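Local coordinates for protein putative hydrogenase (Pyrococcus furiosus, PDB 3LYU) that probably takes part in flavin- and [2Fe-2S]-dependent electron transfer, this alpha/beta domain being one piece of a longer oxidoreductase, at residues L22-Y27 and V111-P116; G44-T49 and A67-I72; L50-E55 and E74-N79. One frame throughout, in Å; residues are numbered along the deposited sequence.

Interaction 1: L22-Y27 and V111-P116; sequences LAIGAY and VFMVGP
Phe112 O takes the amide of Ile24 at 2.8 Å (Ile24 N to Phe112 O), an almost straight bond at 175°, with the Ala23 CA-H contact beside it. The bond belongs to a parallel ladder in the middle of a Rossmann-like sheet, joining strands 20-26 and 110-114. Ile24 O is used in the same way, accepting Val114 N at 3.1 Å while the CA of Met113 (a selenomethionine) leans on it. Phe112 N to Leu22 O and Ala26 N to Val114 O complete the ladder.

Side chains alternate between two helical layers. Ala23, Phe112 and Val114 turn to helix 29-42, where the Phe112 ring meets Trp40 edge-to-face. On the other face, Ile24 packs on helix 84-104, and Val111 and Met113 on helix 117-130. Met113 leaves with CG opposite its backbone N (chi1 -171°), which sets CG 3.6 Å from Ile24 CB; a later bend at chi3 carries CE to within 4.0 Å of Ala26 CB. A CB on Gly115 would fall 2.7 Å from Ala26 CB, so a side chain would not fit here, where the chain leaves the strand. Beyond it, Pro116 meets the rim of the Tyr27 ring near its plane, Pro116 CD lying 3.8 Å from Tyr27 CD1.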
loop_
_atom_site.group_PDB
_atom_site.type_symbol
_atom_site.label_atom_id
_atom_site.label_comp_id
_atom_site.label_asym_id
_atom_site.label_seq_id
_atom_site.Cartn_x
_atom_site.Cartn_y
_atom_site.Cartn_z
ATOM N N LEU B 22 -11.967 -7.941 19.889
ATOM C CA LEU B 22 -11.762 -9.368 19.940
ATOM C C LEU B 22 -10.513 -9.623 19.103
ATOM O O LEU B 22 -10.568 -9.617 17.868
ATOM C CB LEU B 22 -12.958 -10.108 19.332
ATOM C CG LEU B 22 -12.707 -11.608 19.143
ATOM C CD1 LEU B 22 -12.286 -12.240 20.472
ATOM C CD2 LEU B 22 -13.941 -12.277 18.610
ATOM N N ALA B 23 -9.385 -9.815 19.773
ATOM C CA ALA B 23 -8.135 -10.078 19.081
ATOM C C ALA B 23 -7.917 -11.597 19.024
ATOM O O ALA B 23 -7.732 -12.240 20.054
ATOM C CB ALA B 23 -6.993 -9.391 19.809
ATOM N N ILE B 24 -7.948 -12.154 17.813
ATOM C CA ILE B 24 -7.784 -13.592 17.592
ATOM C C ILE B 24 -6.406 -13.994 17.054
ATOM O O ILE B 24 -5.832 -13.319 16.197
ATOM C CB ILE B 24 -8.841 -14.103 16.609
ATOM C CG1 ILE B 24 -10.221 -13.688 17.087
ATOM C CG2 ILE B 24 -8.772 -15.604 16.505
ATOM C CD1 ILE B 24 -11.296 -14.004 16.114
ATOM N N GLY B 25 -5.882 -15.101 17.566
ATOM C CA GLY B 25 -4.592 -15.584 17.120
ATOM C C GLY B 25 -4.683 -17.074 16.921
ATOM O O GLY B 25 -4.918 -17.809 17.870
ATOM N N ALA B 26 -4.522 -17.525 15.684
ATOM C CA ALA B 26 -4.581 -18.950 15.392
ATOM C C ALA B 26 -3.172 -19.535 15.373
ATOM O O ALA B 26 -2.247 -18.946 14.818
ATOM C CB ALA B 26 -5.262 -19.179 14.061
ATOM N N TYR B 27 -3.011 -20.699 15.986
ATOM C CA TYR B 27 -1.714 -21.359 16.031
ATOM C C TYR B 27 -0.671 -20.401 16.612
ATOM O O TYR B 27 -0.918 -19.785 17.641
ATOM C CB TYR B 27 -1.300 -21.843 14.621
ATOM C CG TYR B 27 -2.278 -22.807 13.948
ATOM C CD1 TYR B 27 -3.165 -22.366 12.964
ATOM C CD2 TYR B 27 -2.330 -24.156 14.319
ATOM C CE1 TYR B 27 -4.079 -23.239 12.370
ATOM C CE2 TYR B 27 -3.243 -25.038 13.730
ATOM C CZ TYR B 27 -4.115 -24.576 12.757
ATOM O OH TYR B 27 -5.024 -25.445 12.177
ATOM N N VAL B 111 -12.964 -6.635 15.377
ATOM C CA VAL B 111 -12.368 -7.959 15.414
ATOM C C VAL B 111 -11.085 -7.898 14.589
ATOM O O VAL B 111 -11.064 -7.350 13.490
ATOM C CB VAL B 111 -13.311 -9.055 14.854
ATOM C CG1 VAL B 111 -13.774 -8.686 13.473
ATOM C CG2 VAL B 111 -12.594 -10.399 14.831
ATOM N N PHE B 112 -10.007 -8.424 15.157
ATOM C CA PHE B 112 -8.721 -8.446 14.488
ATOM C C PHE B 112 -8.155 -9.846 14.588
ATOM O O PHE B 112 -8.185 -10.458 15.646
ATOM C CB PHE B 112 -7.780 -7.441 15.135
ATOM C CG PHE B 112 -6.337 -7.629 14.762
ATOM C CD1 PHE B 112 -5.453 -8.255 15.644
ATOM C CD2 PHE B 112 -5.848 -7.152 13.549
ATOM C CE1 PHE B 112 -4.103 -8.397 15.329
ATOM C CE2 PHE B 112 -4.495 -7.290 13.220
ATOM C CZ PHE B 112 -3.624 -7.912 14.115
HETATM N N MSE B 113 -7.642 -10.360 13.481
HETATM C CA MSE B 113 -7.093 -11.694 13.495
HETATM C C MSE B 113 -5.801 -11.881 12.724
HETATM O O MSE B 113 -5.541 -11.217 11.715
HETATM C CB MSE B 113 -8.107 -12.687 12.953
HETATM C CG MSE B 113 -7.650 -14.101 13.165
HETATM SE SE MSE B 113 -8.642 -15.387 12.207
HETATM C CE MSE B 113 -7.203 -16.553 11.667
ATOM N N VAL B 114 -4.999 -12.815 13.218
ATOM C CA VAL B 114 -3.742 -13.187 12.590
ATOM C C VAL B 114 -3.628 -14.724 12.627
ATOM O O VAL B 114 -3.623 -15.335 13.682
ATOM C CB VAL B 114 -2.523 -12.492 13.292
ATOM C CG1 VAL B 114 -2.710 -12.502 14.792
ATOM C CG2 VAL B 114 -1.217 -13.193 12.917
ATOM N N GLY B 115 -3.579 -15.331 11.450
ATOM C CA GLY B 115 -3.465 -16.772 11.337
ATOM C C GLY B 115 -3.490 -17.149 9.864
ATOM O O GLY B 115 -3.507 -16.255 9.014
ATOM N N PRO B 116 -3.489 -18.449 9.514
ATOM C CA PRO B 116 -3.515 -18.800 8.089
ATOM C C PRO B 116 -4.652 -18.104 7.368
ATOM O O PRO B 116 -5.716 -17.865 7.954
ATOM C CB PRO B 116 -3.640 -20.330 8.087
ATOM C CG PRO B 116 -4.116 -20.673 9.474
ATOM C CD PRO B 116 -3.439 -19.655 10.357
#

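Interaction 2: G44-T49 and A67-I72; sequences GNDVTT and AVTRHI
Thr49 meets strand 70-76 with both its backbone and its hydroxyl. Its carbonyl accepts the Ile72 amide at 2.6 Å (Ile72 N to Thr49 O) with the hydrogen at 176°, and its OG1 lies 2.5 Å from His71 ND1, at the edge of the imidazole. Here the parallel pairing of the beta-alpha-beta unit 46-54, 61-65, 70-76 begins. The amide of Thr49 points to Arg70 O, although the position of that oxygen is less certain. Two residues before Thr49 the pairing is looser: Thr69 N reaches Val47 O at 3.1 Å in a weak, bent bond of 135°, so this acceptor is only lightly held from strand 70-76's side.

The Thr49 hydroxyl sits between its own N and carbonyl carbon (chi1 59°), which leaves CG2 against Val68, 3.7 Å from Val68 CG1. That same Val68 methyl lies 3.6 Å from Val47 CG1, forming a small apolar patch near helix 29-42. Arg70 runs alongside Thr48, pointing the same way, but its NH1 is held by a salt bridge to Glu106. Either Thr49 OG1 or His71 ND1 could be the donor; whichever it is, the bond at the ring edge probably restrains the turn of the His71 imidazole.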
loop_
_atom_site.group_PDB
_atom_site.type_symbol
_atom_site.label_atom_id
_atom_site.label_comp_id
_atom_site.label_asym_id
_atom_site.label_seq_id
_atom_site.Cartn_x
_atom_site.Cartn_y
_atom_site.Cartn_z
ATOM N N GLY B 44 -6.956 1.930 26.244
ATOM C CA GLY B 44 -8.337 2.129 26.629
ATOM C C GLY B 44 -9.357 1.239 25.950
ATOM O O GLY B 44 -10.556 1.544 25.966
ATOM N N ASN B 45 -8.883 0.144 25.360
ATOM C CA ASN B 45 -9.746 -0.809 24.673
ATOM C C ASN B 45 -10.015 -2.039 25.536
ATOM O O ASN B 45 -9.134 -2.516 26.242
ATOM C CB ASN B 45 -9.100 -1.255 23.357
ATOM C CG ASN B 45 -8.990 -0.136 22.359
ATOM O OD1 ASN B 45 -9.990 0.404 21.904
ATOM N ND2 ASN B 45 -7.770 0.224 22.013
ATOM N N ASP B 46 -11.237 -2.549 25.479
ATOM C CA ASP B 46 -11.605 -3.746 26.226
ATOM C C ASP B 46 -11.327 -4.917 25.295
ATOM O O ASP B 46 -12.239 -5.439 24.655
ATOM C CB ASP B 46 -13.094 -3.713 26.581
ATOM C CG ASP B 46 -13.570 -4.999 27.233
ATOM O OD1 ASP B 46 -13.147 -5.286 28.370
ATOM O OD2 ASP B 46 -14.364 -5.728 26.608
ATOM N N VAL B 47 -10.069 -5.326 25.206
ATOM C CA VAL B 47 -9.733 -6.419 24.315
ATOM C C VAL B 47 -9.744 -7.775 25.018
ATOM O O VAL B 47 -9.254 -7.923 26.136
ATOM C CB VAL B 47 -8.352 -6.170 23.628
ATOM C CG1 VAL B 47 -7.275 -6.000 24.671
ATOM C CG2 VAL B 47 -8.011 -7.322 22.687
ATOM N N THR B 48 -10.353 -8.756 24.362
ATOM C CA THR B 48 -10.418 -10.114 24.882
ATOM C C THR B 48 -9.781 -10.927 23.758
ATOM O O THR B 48 -10.231 -10.867 22.604
ATOM C CB THR B 48 -11.863 -10.587 25.090
ATOM O OG1 THR B 48 -12.415 -10.977 23.832
ATOM C CG2 THR B 48 -12.719 -9.471 25.680
ATOM N N THR B 49 -8.723 -11.662 24.084
ATOM C CA THR B 49 -8.028 -12.440 23.073
ATOM C C THR B 49 -8.474 -13.879 23.007
ATOM O O THR B 49 -8.871 -14.476 24.008
ATOM C CB THR B 49 -6.488 -12.432 23.287
ATOM O OG1 THR B 49 -6.177 -12.962 24.580
ATOM C CG2 THR B 49 -5.933 -11.020 23.164
ATOM N N ALA B 67 -2.636 -9.012 30.480
ATOM C CA ALA B 67 -2.602 -7.843 29.603
ATOM C C ALA B 67 -3.964 -7.431 29.016
ATOM O O ALA B 67 -4.163 -6.271 28.669
ATOM C CB ALA B 67 -1.609 -8.078 28.476
ATOM N N VAL B 68 -4.896 -8.369 28.900
ATOM C CA VAL B 68 -6.213 -8.057 28.353
ATOM C C VAL B 68 -7.286 -8.290 29.408
ATOM O O VAL B 68 -7.029 -8.900 30.439
ATOM C CB VAL B 68 -6.536 -8.930 27.122
ATOM C CG1 VAL B 68 -5.453 -8.771 26.070
ATOM C CG2 VAL B 68 -6.674 -10.392 27.534
ATOM N N THR B 69 -8.495 -7.803 29.159
ATOM C CA THR B 69 -9.570 -7.990 30.126
ATOM C C THR B 69 -9.828 -9.483 30.256
ATOM O O THR B 69 -9.953 -9.993 31.360
ATOM C CB THR B 69 -10.874 -7.283 29.692
ATOM O OG1 THR B 69 -11.545 -8.057 28.691
ATOM C CG2 THR B 69 -10.561 -5.925 29.122
ATOM N N ARG B 70 -9.876 -10.178 29.120
ATOM C CA ARG B 70 -10.119 -11.620 29.099
ATOM C C ARG B 70 -9.386 -12.375 27.985
ATOM O O ARG B 70 -9.437 -11.992 26.814
ATOM C CB ARG B 70 -11.613 -11.885 28.959
ATOM C CG ARG B 70 -11.975 -13.338 29.044
ATOM C CD ARG B 70 -13.038 -13.661 28.033
ATOM N NE ARG B 70 -14.208 -12.874 28.140
ATOM C CZ ARG B 70 -14.913 -12.112 27.312
ATOM N NH1 ARG B 70 -15.962 -11.588 27.904
ATOM N NH2 ARG B 70 -14.672 -11.834 26.035
ATOM N N HIS B 71 -8.716 -13.458 28.353
ATOM C CA HIS B 71 -8.010 -14.271 27.378
ATOM C C HIS B 71 -8.611 -15.667 27.288
ATOM O O HIS B 71 -8.684 -16.376 28.284
ATOM C CB HIS B 71 -6.530 -14.391 27.736
ATOM C CG HIS B 71 -5.791 -15.367 26.873
ATOM N ND1 HIS B 71 -5.758 -15.269 25.497
ATOM C CD2 HIS B 71 -5.103 -16.491 27.185
ATOM C CE1 HIS B 71 -5.085 -16.291 24.999
ATOM N NE2 HIS B 71 -4.677 -17.048 26.003
ATOM N N ILE B 72 -9.023 -16.066 26.089
ATOM C CA ILE B 72 -9.621 -17.387 25.876
ATOM C C ILE B 72 -8.706 -18.335 25.110
ATOM O O ILE B 72 -8.110 -17.952 24.101
ATOM C CB ILE B 72 -10.956 -17.289 25.080
ATOM C CG1 ILE B 72 -11.901 -16.281 25.745
ATOM C CG2 ILE B 72 -11.597 -18.671 24.970
ATOM C CD1 ILE B 72 -12.126 -16.519 27.232
#

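Interaction 3: L50-E55 and E74-N79; sequences LHVTFE and EPVPLN
Leu78 lies over one face of the Phe54 ring, its CG 4.2 Å from the ring centroid and 18° off the normal, a CH-pi contact. Val76 takes up the edge of the same ring: its O is 3.3 Å from Phe54 CD1, near the ring plane, and its CB is close to the same atom. Phe54 thus fits into an angle formed by the end of strand 70-76 and the loop after it. Its CG stands opposite the carbonyl carbon (chi1 -69°), which sets the ring against helix 84-104, where it meets Phe84, Asn87 and Val91. An alanine at this position would take away the ring, and the likely result is a gap between Leu78 and the helix, with Leu78 less firmly placed.

These residues end the parallel pairing within the beta-alpha-beta unit. Val76 N bonds to Thr53 O at 2.8 Å in the carbonyl plane, and Glu74 N to His51 O at 3.0 Å; the return bond from Thr53 N to Glu74 O is long and weak. As the chain leaves strand 46-54, Glu55 N still reaches Val76 O, at 2.8 Å but well above the carbonyl plane.

Away from the ring, the extended Glu55 chain lies against two prolines, with CG 3.8 Å from Pro75 CB and OE1 3.7 Å from Pro77 CB. At the other end, Leu50 CD1 rests 4.0 Å from Glu74 CG. Only the aliphatic part of Glu74 packs here, for its bent chain takes the carboxylate to salt bridges with Arg94 and Lys98. The contact therefore combines apolar packing with a charged link from the sheet edge to helix 84-104. Pro75, on a strand outermost within this chain, has no N-H to give on the side turned from strand 46-54, so no further strand could take a bond from that position.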
loop_
_atom_site.group_PDB
_atom_site.type_symbol
_atom_site.label_atom_id
_atom_site.label_comp_id
_atom_site.label_asym_id
_atom_site.label_seq_id
_atom_site.Cartn_x
_atom_site.Cartn_y
_atom_site.Cartn_z
ATOM N N LEU B 50 -8.408 -14.445 21.817
ATOM C CA LEU B 50 -8.790 -15.830 21.640
ATOM C C LEU B 50 -7.651 -16.553 20.948
ATOM O O LEU B 50 -7.193 -16.122 19.897
ATOM C CB LEU B 50 -10.068 -15.926 20.797
ATOM C CG LEU B 50 -10.394 -17.313 20.217
ATOM C CD1 LEU B 50 -10.709 -18.281 21.337
ATOM C CD2 LEU B 50 -11.558 -17.215 19.248
ATOM N N HIS B 51 -7.174 -17.634 21.547
ATOM C CA HIS B 51 -6.102 -18.399 20.937
ATOM C C HIS B 51 -6.623 -19.786 20.613
ATOM O O HIS B 51 -6.934 -20.562 21.527
ATOM C CB HIS B 51 -4.894 -18.534 21.878
ATOM C CG HIS B 51 -3.709 -19.205 21.245
ATOM N ND1 HIS B 51 -2.699 -19.785 21.980
ATOM C CD2 HIS B 51 -3.370 -19.374 19.944
ATOM C CE1 HIS B 51 -1.789 -20.284 21.162
ATOM N NE2 HIS B 51 -2.172 -20.047 19.920
ATOM N N VAL B 52 -6.728 -20.098 19.322
ATOM C CA VAL B 52 -7.192 -21.420 18.910
ATOM C C VAL B 52 -5.998 -22.147 18.305
ATOM O O VAL B 52 -5.414 -21.702 17.314
ATOM C CB VAL B 52 -8.349 -21.335 17.880
ATOM C CG1 VAL B 52 -8.902 -22.729 17.610
ATOM C CG2 VAL B 52 -9.451 -20.416 18.402
ATOM N N THR B 53 -5.620 -23.256 18.931
ATOM C CA THR B 53 -4.478 -24.039 18.464
ATOM C C THR B 53 -4.592 -25.455 19.023
ATOM O O THR B 53 -5.599 -25.781 19.644
ATOM C CB THR B 53 -3.150 -23.387 18.921
ATOM O OG1 THR B 53 -2.057 -23.992 18.225
ATOM C CG2 THR B 53 -2.949 -23.550 20.426
ATOM N N PHE B 54 -3.580 -26.293 18.796
ATOM C CA PHE B 54 -3.595 -27.669 19.303
ATOM C C PHE B 54 -3.126 -27.714 20.750
ATOM O O PHE B 54 -2.334 -26.878 21.172
ATOM C CB PHE B 54 -2.721 -28.567 18.427
ATOM C CG PHE B 54 -3.278 -28.787 17.052
ATOM C CD1 PHE B 54 -4.539 -29.354 16.884
ATOM C CD2 PHE B 54 -2.547 -28.432 15.925
ATOM C CE1 PHE B 54 -5.069 -29.567 15.615
ATOM C CE2 PHE B 54 -3.066 -28.640 14.648
ATOM C CZ PHE B 54 -4.333 -29.210 14.492
ATOM N N GLU B 55 -3.624 -28.684 21.509
ATOM C CA GLU B 55 -3.270 -28.803 22.916
ATOM C C GLU B 55 -1.790 -28.575 23.245
ATOM O O GLU B 55 -1.459 -27.848 24.191
ATOM C CB GLU B 55 -3.703 -30.167 23.453
ATOM C CG GLU B 55 -5.202 -30.346 23.526
ATOM C CD GLU B 55 -5.610 -31.689 24.117
ATOM O OE1 GLU B 55 -6.834 -31.957 24.195
ATOM O OE2 GLU B 55 -4.711 -32.472 24.503
ATOM N N GLU B 74 -8.620 -22.190 23.324
ATOM C CA GLU B 74 -9.385 -23.347 22.873
ATOM C C GLU B 74 -8.409 -24.385 22.320
ATOM O O GLU B 74 -8.105 -24.373 21.127
ATOM C CB GLU B 74 -10.369 -22.938 21.776
ATOM C CG GLU B 74 -11.533 -22.129 22.270
ATOM C CD GLU B 74 -12.364 -22.883 23.296
ATOM O OE1 GLU B 74 -12.689 -24.067 23.045
ATOM O OE2 GLU B 74 -12.702 -22.293 24.346
ATOM N N PRO B 75 -7.904 -25.297 23.182
ATOM C CA PRO B 75 -6.952 -26.340 22.769
ATOM C C PRO B 75 -7.621 -27.525 22.082
ATOM O O PRO B 75 -8.376 -28.272 22.698
ATOM C CB PRO B 75 -6.287 -26.735 24.082
ATOM C CG PRO B 75 -7.429 -26.666 25.030
ATOM C CD PRO B 75 -8.149 -25.370 24.636
ATOM N N VAL B 76 -7.341 -27.682 20.798
ATOM C CA VAL B 76 -7.900 -28.770 20.027
ATOM C C VAL B 76 -6.890 -29.928 20.086
ATOM O O VAL B 76 -5.682 -29.723 19.923
ATOM C CB VAL B 76 -8.139 -28.319 18.569
ATOM C CG1 VAL B 76 -8.886 -29.394 17.802
ATOM C CG2 VAL B 76 -8.925 -27.018 18.554
ATOM N N PRO B 77 -7.373 -31.157 20.350
ATOM C CA PRO B 77 -6.530 -32.357 20.439
ATOM C C PRO B 77 -5.853 -32.729 19.119
ATOM O O PRO B 77 -6.513 -32.887 18.089
ATOM C CB PRO B 77 -7.512 -33.422 20.904
ATOM C CG PRO B 77 -8.794 -32.983 20.255
ATOM C CD PRO B 77 -8.795 -31.506 20.532
ATOM N N LEU B 78 -4.533 -32.878 19.157
ATOM C CA LEU B 78 -3.779 -33.214 17.956
ATOM C C LEU B 78 -3.786 -34.714 17.694
ATOM O O LEU B 78 -2.950 -35.436 18.229
ATOM C CB LEU B 78 -2.327 -32.726 18.083
ATOM C CG LEU B 78 -1.533 -32.427 16.798
ATOM C CD1 LEU B 78 -0.125 -32.006 17.180
ATOM C CD2 LEU B 78 -1.489 -33.636 15.880
ATOM N N ASN B 79 -4.731 -35.176 16.876
ATOM C CA ASN B 79 -4.828 -36.592 16.523
ATOM C C ASN B 79 -3.705 -36.977 15.535
ATOM O O ASN B 79 -3.741 -36.603 14.357
ATOM C CB ASN B 79 -6.192 -36.881 15.892
ATOM C CG ASN B 79 -6.416 -38.364 15.644
ATOM O OD1 ASN B 79 -7.383 -38.764 14.981
ATOM N ND2 ASN B 79 -5.519 -39.196 16.187
#

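In the fold
The three contacts lie in one parallel sheet of order 70-76, 46-54, 20-26, 110-114, 134-136. Interactions 2 and 3 are the two ends of the same strand pair, their centres about 19 Å apart; Ile72 O and His51 N, 2.7 Å apart, probably bond where the two meet. Interaction 1, about 13 and 14 Å away centre to centre, joins them through strand 20-26: Ala23 N lies 3.1 Å from Thr48 O, and Gly25 N 2.9 Å from Leu50 O. His51 NE2, 2.6 Å from Tyr27 O, probably ties down the loop leaving that strand. In ferredoxin-reductase relatives this loop commonly borders the pyridine-nucleotide site, which is only an inference here.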